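Local coordinates for ribulose-bisphosphate carboxylase (Alicyclobacillus acidocaldarius subsp. acidocaldarius, PDB 4NAS), which belongs to the large-chain family of ribulose-bisphosphate carboxylases, joining an N-terminal domain to a TIM-barrel catalytic domain, and holds calcium ions in this crystal, at residues E31-G36 and I80-A85; I63-E68 and G72-E77; L155-L160 and V193-A198; R318-L323 and Q350-D355. All blocks are in the same frame, centred on the assembly; numbering follows the deposited sequence.

Contacts 1 and 2 belong to the N-terminal domain and share strand 73-83. Contact 2 is the exposed end of the hairpin that this strand makes with strand 59-68, and contact 1 is the seat of helix 26-36 near the strand's other end. Contacts 3 and 4 lie in the catalytic barrel, their centres about 34 Å apart, and each sets one outer helix against another. The chemistry follows the place in the fold: contact 2 is a ladder of backbone bonds with a salt bridge, whereas contacts 1, 3 and 4 are mainly apolar, a tyrosine hydroxyl lying against aliphatic carbon in 1 and 3; contact 1 is buried, 3 partly so and 4 near the surface.

Contact 1: E31-G36 and I80-A85; sequences EGIAVG and IAYPVA
I33 on the helix faces both I80 and Y82 on the strand, and a single methyl, CG2, makes both contacts. The apolar part comes first. I33 CG2 packs on I80 CG1 at 3.9 Å, the two isoleucines crossing at about a right angle. The other branch of I80 goes to the next helical residue: I80 CG2 is 4.0 Å from A34 CA and 4.1 Å from A34 CB. The strand isoleucine therefore straddles the helix surface, one branch on I33 and the other on A34. Its CG2 stands anti to the backbone N (chi1 of CG1 -56°) and also covers one face of the Y82 ring, 3.4 Å above the plane and offset toward the rim.

The second kind of contact is at the phenol. Y82 reaches back along the strand, and its OH sits 3.4 Å from I33 CG2; the methyl approaches the ring obliquely. The short segments 31-36 and 80-83 run almost parallel, 8° apart, their axes coming within 8.6 Å.

Around this, I80 also meets Y17 of strand 12-22 and V60 of strand 59-68, and the helix packs on the sheet through I33 and A34. Y82 is also covered by T97 and V98 of helix 91-99 and by L37 and T38 just beyond the end of helix 26-36.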
loop_
_atom_site.group_PDB
_atom_site.type_symbol
_atom_site.label_atom_id
_atom_site.label_comp_id
_atom_site.label_asym_id
_atom_site.label_seq_id
_atom_site.Cartn_x
_atom_site.Cartn_y
_atom_site.Cartn_z
ATOM N N GLU B 31 24.076 11.885 1.250
ATOM C CA GLU B 31 24.590 12.057 -0.113
ATOM C C GLU B 31 24.270 10.840 -0.998
ATOM O O GLU B 31 23.908 10.979 -2.168
ATOM C CB GLU B 31 26.105 12.326 -0.086
ATOM C CG GLU B 31 26.677 12.895 -1.382
ATOM C CD GLU B 31 26.297 14.356 -1.622
ATOM O OE1 GLU B 31 26.441 14.821 -2.774
ATOM O OE2 GLU B 31 25.868 15.042 -0.665
ATOM N N GLY B 32 24.396 9.649 -0.425
ATOM C CA GLY B 32 24.068 8.425 -1.132
ATOM C C GLY B 32 22.607 8.353 -1.528
ATOM O O GLY B 32 22.282 7.954 -2.644
ATOM N N ILE B 33 21.724 8.727 -0.607
ATOM C CA ILE B 33 20.296 8.832 -0.909
ATOM C C ILE B 33 20.030 9.809 -2.059
ATOM O O ILE B 33 19.350 9.459 -3.027
ATOM C CB ILE B 33 19.478 9.245 0.337
ATOM C CG1 ILE B 33 19.573 8.166 1.419
ATOM C CG2 ILE B 33 18.006 9.515 -0.028
ATOM C CD1 ILE B 33 19.079 8.637 2.774
ATOM N N ALA B 34 20.583 11.020 -1.958
ATOM C CA ALA B 34 20.307 12.070 -2.942
ATOM C C ALA B 34 20.749 11.698 -4.362
ATOM O O ALA B 34 20.082 12.034 -5.338
ATOM C CB ALA B 34 20.946 13.381 -2.512
ATOM N N VAL B 35 21.877 11.003 -4.462
ATOM C CA VAL B 35 22.410 10.566 -5.750
ATOM C C VAL B 35 21.793 9.239 -6.210
ATOM O O VAL B 35 21.347 9.114 -7.350
ATOM C CB VAL B 35 23.952 10.477 -5.695
ATOM C CG1 VAL B 35 24.540 9.776 -6.941
ATOM C CG2 VAL B 35 24.545 11.873 -5.509
ATOM N N GLY B 36 21.747 8.259 -5.312
ATOM C CA GLY B 36 21.276 6.926 -5.651
ATOM C C GLY B 36 19.806 6.816 -6.032
ATOM O O GLY B 36 19.429 5.941 -6.806
ATOM N N ILE B 80 15.820 15.682 1.738
ATOM C CA ILE B 80 16.372 15.374 0.410
ATOM C C ILE B 80 15.486 15.981 -0.693
ATOM O O ILE B 80 14.251 15.860 -0.639
ATOM C CB ILE B 80 16.489 13.846 0.172
ATOM C CG1 ILE B 80 17.326 13.169 1.265
ATOM C CG2 ILE B 80 17.076 13.550 -1.205
ATOM C CD1 ILE B 80 18.775 13.679 1.351
ATOM N N ALA B 81 16.101 16.653 -1.669
ATOM C CA ALA B 81 15.369 17.207 -2.813
ATOM C C ALA B 81 15.459 16.290 -4.041
ATOM O O ALA B 81 16.557 15.985 -4.510
ATOM C CB ALA B 81 15.879 18.596 -3.152
ATOM N N TYR B 82 14.303 15.857 -4.538
ATOM C CA TYR B 82 14.199 14.994 -5.722
ATOM C C TYR B 82 13.605 15.773 -6.885
ATOM O O TYR B 82 12.426 16.132 -6.852
ATOM C CB TYR B 82 13.278 13.793 -5.449
ATOM C CG TYR B 82 13.735 12.913 -4.314
ATOM C CD1 TYR B 82 13.387 13.219 -2.996
ATOM C CD2 TYR B 82 14.507 11.778 -4.543
ATOM C CE1 TYR B 82 13.798 12.433 -1.954
ATOM C CE2 TYR B 82 14.910 10.968 -3.481
ATOM C CZ TYR B 82 14.549 11.313 -2.190
ATOM O OH TYR B 82 14.928 10.558 -1.110
ATOM N N PRO B 83 14.411 16.020 -7.923
ATOM C CA PRO B 83 13.976 16.837 -9.062
ATOM C C PRO B 83 12.697 16.272 -9.646
ATOM O O PRO B 83 12.596 15.058 -9.811
ATOM C CB PRO B 83 15.125 16.670 -10.069
ATOM C CG PRO B 83 16.320 16.373 -9.232
ATOM C CD PRO B 83 15.804 15.557 -8.058
ATOM N N VAL B 84 11.730 17.129 -9.949
ATOM C CA VAL B 84 10.415 16.664 -10.395
ATOM C C VAL B 84 10.480 16.027 -11.784
ATOM O O VAL B 84 9.619 15.230 -12.166
ATOM C CB VAL B 84 9.407 17.841 -10.382
ATOM C CG1 VAL B 84 8.069 17.463 -11.033
ATOM C CG2 VAL B 84 9.197 18.294 -8.959
ATOM N N ALA B 85 11.532 16.358 -12.527
ATOM C CA ALA B 85 11.697 15.847 -13.872
ATOM C C ALA B 85 11.898 14.345 -13.919
ATOM O O ALA B 85 11.796 13.757 -14.989
ATOM C CB ALA B 85 12.850 16.551 -14.572
#

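Contact 2: I63-E68 and G72-E77; sequences IRVLDE and GDVVAE
R64 and E77 face each other across a hydrogen-bonded pair of antiparallel strands, their side chains crossing obliquely on the same face of the sheet. The guanidinium comes side-on: NH2 lies 2.7 Å and NE 3.2 Å from E77 OE1, both nitrogens using that one oxygen on its anti side. The carboxylate is turned 90° to the guanidinium plane, yet OE1 lies in that plane. The bend of the arginine at chi3 (-67°) folds its head back onto the neighbouring strand, and D79 takes NH1 in a second salt bridge. Beside this pair, L66 projects across toward the other strand, and its CD1 ends 3.9 Å from E77 CG, resting on the aliphatic part of the glutamate.

On the other face V65 and V74 meet at about a right angle. V74 CG2 is pressed to 3.4 Å from V65 CG1, a tight fit. The same CG2 touches D67 O.

Between the faces the backbones are tied by R64 N to E77 O and E77 N to R64 O, both 2.7 Å. Further on, V75 O accepts from two successive amides, L66 N at 2.6 Å and D67 N at 3.2 Å, and V75 N donates back to D67 O. One residue opposite two is a classic beta bulge, here in the hairpin of strands 59-68 and 73-83, whose first strand lies at one edge of the sheet within this chain.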
loop_
_atom_site.group_PDB
_atom_site.type_symbol
_atom_site.label_atom_id
_atom_site.label_comp_id
_atom_site.label_asym_id
_atom_site.label_seq_id
_atom_site.Cartn_x
_atom_site.Cartn_y
_atom_site.Cartn_z
ATOM N N ILE B 63 20.426 18.519 7.297
ATOM C CA ILE B 63 20.617 17.445 8.266
ATOM C C ILE B 63 20.508 18.030 9.667
ATOM O O ILE B 63 21.243 18.947 10.007
ATOM C CB ILE B 63 22.009 16.808 8.139
ATOM C CG1 ILE B 63 22.255 16.313 6.707
ATOM C CG2 ILE B 63 22.172 15.688 9.159
ATOM C CD1 ILE B 63 23.422 15.390 6.586
ATOM N N ARG B 64 19.594 17.500 10.473
ATOM C CA ARG B 64 19.341 18.024 11.809
ATOM C C ARG B 64 19.365 16.910 12.852
ATOM O O ARG B 64 18.509 16.031 12.857
ATOM C CB ARG B 64 17.989 18.742 11.863
ATOM C CG ARG B 64 17.856 19.940 10.929
ATOM C CD ARG B 64 16.465 20.549 11.015
ATOM N NE ARG B 64 15.422 19.667 10.487
ATOM C CZ ARG B 64 15.132 19.560 9.194
ATOM N NH1 ARG B 64 15.811 20.278 8.303
ATOM N NH2 ARG B 64 14.169 18.744 8.787
ATOM N N VAL B 65 20.344 16.960 13.746
ATOM C CA VAL B 65 20.416 16.002 14.836
ATOM C C VAL B 65 19.372 16.361 15.892
ATOM O O VAL B 65 19.351 17.484 16.394
ATOM C CB VAL B 65 21.816 16.004 15.467
ATOM C CG1 VAL B 65 21.781 15.385 16.843
ATOM C CG2 VAL B 65 22.804 15.281 14.570
ATOM N N LEU B 66 18.489 15.421 16.211
ATOM C CA LEU B 66 17.427 15.694 17.173
ATOM C C LEU B 66 17.829 15.257 18.577
ATOM O O LEU B 66 17.508 15.925 19.558
ATOM C CB LEU B 66 16.128 15.020 16.764
ATOM C CG LEU B 66 15.554 15.414 15.401
ATOM C CD1 LEU B 66 14.105 14.993 15.307
ATOM C CD2 LEU B 66 15.707 16.916 15.129
ATOM N N ASP B 67 18.544 14.142 18.670
ATOM C CA ASP B 67 18.973 13.639 19.970
ATOM C C ASP B 67 20.191 12.730 19.834
ATOM O O ASP B 67 20.370 12.053 18.823
ATOM C CB ASP B 67 17.829 12.894 20.668
ATOM C CG ASP B 67 18.164 12.527 22.101
ATOM O OD1 ASP B 67 18.602 13.423 22.858
ATOM O OD2 ASP B 67 18.004 11.343 22.467
ATOM N N GLU B 68 21.034 12.727 20.857
ATOM C CA GLU B 68 22.167 11.830 20.897
ATOM C C GLU B 68 21.945 10.838 22.035
ATOM O O GLU B 68 21.794 11.237 23.197
ATOM C CB GLU B 68 23.456 12.628 21.115
ATOM C CG GLU B 68 24.740 11.851 20.858
ATOM C CD GLU B 68 25.648 12.559 19.871
ATOM O OE1 GLU B 68 26.783 12.085 19.647
ATOM O OE2 GLU B 68 25.221 13.597 19.319
ATOM N N GLY B 72 25.523 5.991 21.576
ATOM C CA GLY B 72 26.239 6.610 20.472
ATOM C C GLY B 72 25.379 6.846 19.244
ATOM O O GLY B 72 25.805 7.517 18.299
ATOM N N ASP B 73 24.167 6.299 19.250
ATOM C CA ASP B 73 23.239 6.522 18.150
ATOM C C ASP B 73 22.660 7.925 18.203
ATOM O O ASP B 73 22.524 8.526 19.273
ATOM C CB ASP B 73 22.086 5.516 18.191
ATOM C CG ASP B 73 22.456 4.170 17.607
ATOM O OD1 ASP B 73 23.629 3.969 17.225
ATOM O OD2 ASP B 73 21.564 3.303 17.544
ATOM N N VAL B 74 22.294 8.434 17.033
ATOM C CA VAL B 74 21.650 9.725 16.936
ATOM C C VAL B 74 20.248 9.548 16.329
ATOM O O VAL B 74 20.004 8.618 15.553
ATOM C CB VAL B 74 22.516 10.682 16.078
ATOM C CG1 VAL B 74 22.416 10.343 14.597
ATOM C CG2 VAL B 74 22.114 12.094 16.298
ATOM N N VAL B 75 19.310 10.402 16.712
ATOM C CA VAL B 75 18.082 10.514 15.932
ATOM C C VAL B 75 18.182 11.826 15.187
ATOM O O VAL B 75 18.480 12.864 15.772
ATOM C CB VAL B 75 16.807 10.453 16.778
ATOM C CG1 VAL B 75 15.586 10.805 15.927
ATOM C CG2 VAL B 75 16.645 9.065 17.365
ATOM N N ALA B 76 17.975 11.768 13.881
ATOM C CA ALA B 76 18.149 12.942 13.055
ATOM C C ALA B 76 17.050 13.081 12.022
ATOM O O ALA B 76 16.338 12.113 11.701
ATOM C CB ALA B 76 19.515 12.911 12.377
ATOM N N GLU B 77 16.901 14.302 11.524
ATOM C CA GLU B 77 16.077 14.558 10.358
ATOM C C GLU B 77 16.993 14.897 9.198
ATOM O O GLU B 77 18.001 15.587 9.363
ATOM C CB GLU B 77 15.110 15.713 10.604
ATOM C CG GLU B 77 13.890 15.307 11.420
ATOM C CD GLU B 77 12.887 16.424 11.560
ATOM O OE1 GLU B 77 13.123 17.512 10.993
ATOM O OE2 GLU B 77 11.861 16.212 12.242
#

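Contact 3: L155-L160 and V193-A198; sequences LTLDEL and VRAYAA
L160 and Y196 make the closest approach between 155-160 and 193-198. The tyrosine reaches across with its hydroxyl end, and L160 CB meets it at the ring's edge, near the ring plane, 3.3 Å from Y196 OH. Both methyls of the leucine lie near the same oxygen, with CD1 at 3.9 Å from Y196 OH, so the phenol end is set into the side of L160.

The rest is purely apolar. L157, one turn earlier, swings its CG anti to the backbone N (chi1 -176°), which carries CD1 toward the other helix. There CD1 lies 4.1 Å from A195 CB, which faces the leucine, and 4.5 Å from Y196 CE1, approaching the ring obliquely. V161 continues the seam, touching both A195 and Y196, and the tyrosine ring also stacks on F164 and meets Y213.

The capping bonds lie within 155-160. E159 N donates to T156 OG1 at 2.9 Å, and T156 N returns the bond to E159 OE2 at 3.1 Å, coming from above the carboxylate plane. The same OE2 forms a salt bridge with R49 of the second subunit, so the start of the helix is also an interface point.

That reciprocal pair is a capping box, with T156 as N-cap of helix 157-168. The packing beyond it is that of two helices of the outer layer of the TIM-barrel domain in contact.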
loop_
_atom_site.group_PDB
_atom_site.type_symbol
_atom_site.label_atom_id
_atom_site.label_comp_id
_atom_site.label_asym_id
_atom_site.label_seq_id
_atom_site.Cartn_x
_atom_site.Cartn_y
_atom_site.Cartn_z
ATOM N N LEU B 155 -27.201 -10.537 5.623
ATOM C CA LEU B 155 -28.558 -10.005 5.564
ATOM C C LEU B 155 -29.125 -9.972 4.135
ATOM O O LEU B 155 -28.404 -9.730 3.165
ATOM C CB LEU B 155 -28.590 -8.601 6.189
ATOM C CG LEU B 155 -28.192 -8.532 7.665
ATOM C CD1 LEU B 155 -28.268 -7.102 8.202
ATOM C CD2 LEU B 155 -29.097 -9.463 8.468
ATOM N N THR B 156 -30.426 -10.215 4.016
ATOM C CA THR B 156 -31.135 -10.092 2.749
ATOM C C THR B 156 -31.288 -8.630 2.343
ATOM O O THR B 156 -31.208 -7.726 3.173
ATOM C CB THR B 156 -32.568 -10.681 2.847
ATOM O OG1 THR B 156 -33.383 -9.833 3.665
ATOM C CG2 THR B 156 -32.545 -12.075 3.441
ATOM N N LEU B 157 -31.545 -8.410 1.062
ATOM C CA LEU B 157 -31.833 -7.078 0.549
ATOM C C LEU B 157 -32.991 -6.403 1.300
ATOM O O LEU B 157 -32.934 -5.205 1.606
ATOM C CB LEU B 157 -32.132 -7.162 -0.944
ATOM C CG LEU B 157 -32.378 -5.855 -1.688
ATOM C CD1 LEU B 157 -31.321 -4.827 -1.329
ATOM C CD2 LEU B 157 -32.379 -6.120 -3.181
ATOM N N ASP B 158 -34.028 -7.180 1.606
ATOM C CA ASP B 158 -35.163 -6.678 2.376
ATOM C C ASP B 158 -34.768 -6.241 3.785
ATOM O O ASP B 158 -35.189 -5.177 4.257
ATOM C CB ASP B 158 -36.272 -7.727 2.463
ATOM C CG ASP B 158 -37.235 -7.660 1.292
ATOM O OD1 ASP B 158 -36.783 -7.515 0.134
ATOM O OD2 ASP B 158 -38.455 -7.757 1.537
ATOM N N GLU B 159 -33.976 -7.065 4.460
ATOM C CA GLU B 159 -33.500 -6.724 5.793
ATOM C C GLU B 159 -32.604 -5.493 5.738
ATOM O O GLU B 159 -32.685 -4.610 6.592
ATOM C CB GLU B 159 -32.740 -7.900 6.406
ATOM C CG GLU B 159 -33.633 -9.064 6.707
ATOM C CD GLU B 159 -32.891 -10.332 7.045
ATOM O OE1 GLU B 159 -33.551 -11.305 7.483
ATOM O OE2 GLU B 159 -31.663 -10.375 6.869
ATOM N N LEU B 160 -31.751 -5.448 4.721
ATOM C CA LEU B 160 -30.863 -4.314 4.519
ATOM C C LEU B 160 -31.670 -3.026 4.338
ATOM O O LEU B 160 -31.365 -1.990 4.936
ATOM C CB LEU B 160 -29.973 -4.575 3.305
ATOM C CG LEU B 160 -28.834 -5.572 3.538
ATOM C CD1 LEU B 160 -28.126 -5.881 2.219
ATOM C CD2 LEU B 160 -27.864 -5.001 4.575
ATOM N N VAL B 193 -28.040 0.139 -4.405
ATOM C CA VAL B 193 -28.206 1.540 -4.781
ATOM C C VAL B 193 -29.656 1.779 -5.230
ATOM O O VAL B 193 -30.310 2.713 -4.762
ATOM C CB VAL B 193 -27.207 1.981 -5.879
ATOM C CG1 VAL B 193 -27.572 3.362 -6.414
ATOM C CG2 VAL B 193 -25.746 1.958 -5.340
ATOM N N ARG B 194 -30.154 0.915 -6.110
ATOM C CA ARG B 194 -31.523 1.041 -6.619
ATOM C C ARG B 194 -32.542 1.048 -5.492
ATOM O O ARG B 194 -33.413 1.910 -5.439
ATOM C CB ARG B 194 -31.860 -0.105 -7.568
ATOM C CG ARG B 194 -31.211 -0.025 -8.937
ATOM C CD ARG B 194 -31.979 -0.876 -9.956
ATOM N NE ARG B 194 -31.198 -1.110 -11.169
ATOM C CZ ARG B 194 -30.282 -2.069 -11.294
ATOM N NH1 ARG B 194 -30.032 -2.893 -10.284
ATOM N NH2 ARG B 194 -29.615 -2.208 -12.431
ATOM N N ALA B 195 -32.411 0.081 -4.586
ATOM C CA ALA B 195 -33.397 -0.156 -3.535
ATOM C C ALA B 195 -33.415 0.933 -2.465
ATOM O O ALA B 195 -34.491 1.385 -2.056
ATOM C CB ALA B 195 -33.170 -1.517 -2.894
ATOM N N TYR B 196 -32.231 1.342 -2.006
ATOM C CA TYR B 196 -32.138 2.372 -0.977
ATOM C C TYR B 196 -32.617 3.713 -1.531
ATOM O O TYR B 196 -33.094 4.564 -0.786
ATOM C CB TYR B 196 -30.704 2.517 -0.426
ATOM C CG TYR B 196 -30.105 1.276 0.228
ATOM C CD1 TYR B 196 -30.787 0.054 0.256
ATOM C CD2 TYR B 196 -28.852 1.335 0.824
ATOM C CE1 TYR B 196 -30.223 -1.060 0.844
ATOM C CE2 TYR B 196 -28.286 0.231 1.409
ATOM C CZ TYR B 196 -28.965 -0.959 1.418
ATOM O OH TYR B 196 -28.368 -2.038 2.011
ATOM N N ALA B 197 -32.459 3.906 -2.836
ATOM C CA ALA B 197 -33.003 5.087 -3.499
ATOM C C ALA B 197 -34.512 5.199 -3.293
ATOM O O ALA B 197 -35.016 6.250 -2.886
ATOM C CB ALA B 197 -32.676 5.057 -4.983
ATOM N N ALA B 198 -35.237 4.118 -3.569
ATOM C CA ALA B 198 -36.687 4.144 -3.427
ATOM C C ALA B 198 -37.121 4.372 -1.978
ATOM O O ALA B 198 -38.013 5.179 -1.716
ATOM C CB ALA B 198 -37.317 2.870 -3.992
#

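Contact 4: R318-L323 and Q350-D355; sequences RLLQHL and QDFGVD
L320 sets CD1 at the edge of the F352 ring, in its plane, 3.9 Å from F352 CD1 and 4.1 Å from CE1 of that ring; L320 CD2 stands out of that plane but is also 3.9 Å from F352 CD1. The leucine therefore wraps one corner of the phenyl. This is helix packing on the outside of the TIM-barrel catalytic domain, between helix 313-324 and the last turn of helix 345-352, which are linked through the barrel strand 333-337.

The torsions explain how the two groups meet. L320 has CG anti to its backbone N (chi1 -173°), which extends the branch toward the other helix. F352 has CG beside its own N (chi1 -60°), and its ring comes nearer to the first helix than its backbone does. The area buried between the segments is small, 95 Å², because little more than these two side chains takes part.

P334 and P336 of strand 333-337 and F302 of strand 299-303 complete the packing: P334 touches both L320 and F352, the other two F352. The C-terminal end of helix 345-352 is tied by polar groups: D351 OD2 is hydrogen-bonded to Y306 OH, and F352 O to R324 NH2. Just after it, G353 leaves the helix with a positive phi of 81°. L320 CD2 comes to 4.3 Å from the backbone oxygen D351 O.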
loop_
_atom_site.group_PDB
_atom_site.type_symbol
_atom_site.label_atom_id
_atom_site.label_comp_id
_atom_site.label_asym_id
_atom_site.label_seq_id
_atom_site.Cartn_x
_atom_site.Cartn_y
_atom_site.Cartn_z
ATOM N N ARG B 318 -2.023 18.717 11.209
ATOM C CA ARG B 318 -1.397 18.730 9.879
ATOM C C ARG B 318 -2.300 18.097 8.827
ATOM O O ARG B 318 -2.323 18.518 7.655
ATOM C CB ARG B 318 -0.078 17.965 9.904
ATOM C CG ARG B 318 1.030 18.697 10.646
ATOM C CD ARG B 318 2.343 17.868 10.643
ATOM N NE ARG B 318 3.379 18.556 11.415
ATOM C CZ ARG B 318 4.429 17.960 11.981
ATOM N NH1 ARG B 318 4.609 16.650 11.874
ATOM N NH2 ARG B 318 5.302 18.682 12.670
ATOM N N LEU B 319 -3.000 17.053 9.258
ATOM C CA LEU B 319 -3.981 16.360 8.430
ATOM C C LEU B 319 -5.039 17.336 7.967
ATOM O O LEU B 319 -5.278 17.455 6.763
ATOM C CB LEU B 319 -4.583 15.147 9.165
ATOM C CG LEU B 319 -5.315 14.121 8.272
ATOM C CD1 LEU B 319 -5.413 12.766 8.932
ATOM C CD2 LEU B 319 -6.707 14.602 7.847
ATOM N N LEU B 320 -5.682 18.032 8.915
ATOM C CA LEU B 320 -6.736 18.978 8.568
ATOM C C LEU B 320 -6.226 20.067 7.625
ATOM O O LEU B 320 -6.887 20.428 6.640
ATOM C CB LEU B 320 -7.360 19.614 9.819
ATOM C CG LEU B 320 -8.596 20.482 9.505
ATOM C CD1 LEU B 320 -9.719 19.635 8.919
ATOM C CD2 LEU B 320 -9.097 21.238 10.738
ATOM N N GLN B 321 -5.051 20.599 7.928
ATOM C CA GLN B 321 -4.470 21.619 7.082
ATOM C C GLN B 321 -4.216 21.063 5.656
ATOM O O GLN B 321 -4.334 21.791 4.670
ATOM C CB GLN B 321 -3.191 22.166 7.719
ATOM C CG GLN B 321 -2.651 23.414 7.044
ATOM C CD GLN B 321 -3.606 24.602 7.134
ATOM O OE1 GLN B 321 -4.529 24.622 7.957
ATOM N NE2 GLN B 321 -3.386 25.598 6.284
ATOM N N HIS B 322 -3.891 19.779 5.541
ATOM C CA HIS B 322 -3.730 19.198 4.201
ATOM C C HIS B 322 -5.055 19.206 3.442
ATOM O O HIS B 322 -5.111 19.514 2.251
ATOM C CB HIS B 322 -3.190 17.768 4.250
ATOM C CG HIS B 322 -1.725 17.672 4.525
ATOM N ND1 HIS B 322 -0.782 18.396 3.827
ATOM C CD2 HIS B 322 -1.037 16.904 5.400
ATOM C CE1 HIS B 322 0.422 18.104 4.286
ATOM N NE2 HIS B 322 0.293 17.190 5.233
ATOM N N LEU B 323 -6.123 18.859 4.142
ATOM C CA LEU B 323 -7.443 18.814 3.537
ATOM C C LEU B 323 -7.966 20.193 3.165
ATOM O O LEU B 323 -8.747 20.303 2.227
ATOM C CB LEU B 323 -8.445 18.128 4.489
ATOM C CG LEU B 323 -8.140 16.707 4.962
ATOM C CD1 LEU B 323 -9.258 16.207 5.876
ATOM C CD2 LEU B 323 -8.002 15.761 3.769
ATOM N N GLN B 350 -16.160 23.721 17.329
ATOM C CA GLN B 350 -14.988 24.515 17.662
ATOM C C GLN B 350 -13.742 23.989 16.969
ATOM O O GLN B 350 -12.964 24.770 16.440
ATOM C CB GLN B 350 -14.810 24.578 19.175
ATOM C CG GLN B 350 -15.885 25.396 19.835
ATOM C CD GLN B 350 -15.823 25.307 21.323
ATOM O OE1 GLN B 350 -15.299 24.338 21.876
ATOM N NE2 GLN B 350 -16.346 26.318 21.991
ATOM N N ASP B 351 -13.597 22.663 16.916
ATOM C CA ASP B 351 -12.472 22.026 16.234
ATOM C C ASP B 351 -12.496 22.204 14.709
ATOM O O ASP B 351 -11.463 22.474 14.090
ATOM C CB ASP B 351 -12.411 20.520 16.540
ATOM C CG ASP B 351 -11.914 20.209 17.945
ATOM O OD1 ASP B 351 -11.546 21.139 18.682
ATOM O OD2 ASP B 351 -11.891 19.019 18.319
ATOM N N PHE B 352 -13.660 22.038 14.090
ATOM C CA PHE B 352 -13.691 21.973 12.623
ATOM C C PHE B 352 -14.530 23.040 11.912
ATOM O O PHE B 352 -14.381 23.247 10.707
ATOM C CB PHE B 352 -14.145 20.583 12.164
ATOM C CG PHE B 352 -13.256 19.461 12.633
ATOM C CD1 PHE B 352 -12.149 19.082 11.904
ATOM C CD2 PHE B 352 -13.558 18.765 13.795
ATOM C CE1 PHE B 352 -11.328 18.045 12.333
ATOM C CE2 PHE B 352 -12.751 17.728 14.235
ATOM C CZ PHE B 352 -11.631 17.363 13.497
ATOM N N GLY B 353 -15.412 23.712 12.644
ATOM C CA GLY B 353 -16.345 24.641 12.019
ATOM C C GLY B 353 -17.534 23.893 11.429
ATOM O O GLY B 353 -17.759 22.730 11.778
ATOM N N VAL B 354 -18.286 24.534 10.533
ATOM C CA VAL B 354 -19.451 23.879 9.942
ATOM C C VAL B 354 -19.094 22.858 8.848
ATOM O O VAL B 354 -19.885 21.945 8.588
ATOM C CB VAL B 354 -20.488 24.887 9.384
ATOM C CG1 VAL B 354 -21.052 25.771 10.503
ATOM C CG2 VAL B 354 -19.880 25.738 8.297
ATOM N N ASP B 355 -17.923 23.016 8.218
ATOM C CA ASP B 355 -17.468 22.105 7.147
ATOM C C ASP B 355 -16.938 20.797 7.719
ATOM O O ASP B 355 -15.731 20.560 7.823
ATOM C CB ASP B 355 -16.422 22.758 6.252
ATOM C CG ASP B 355 -17.023 23.797 5.312
ATOM O OD1 ASP B 355 -18.268 23.884 5.209
ATOM O OD2 ASP B 355 -16.240 24.522 4.677
#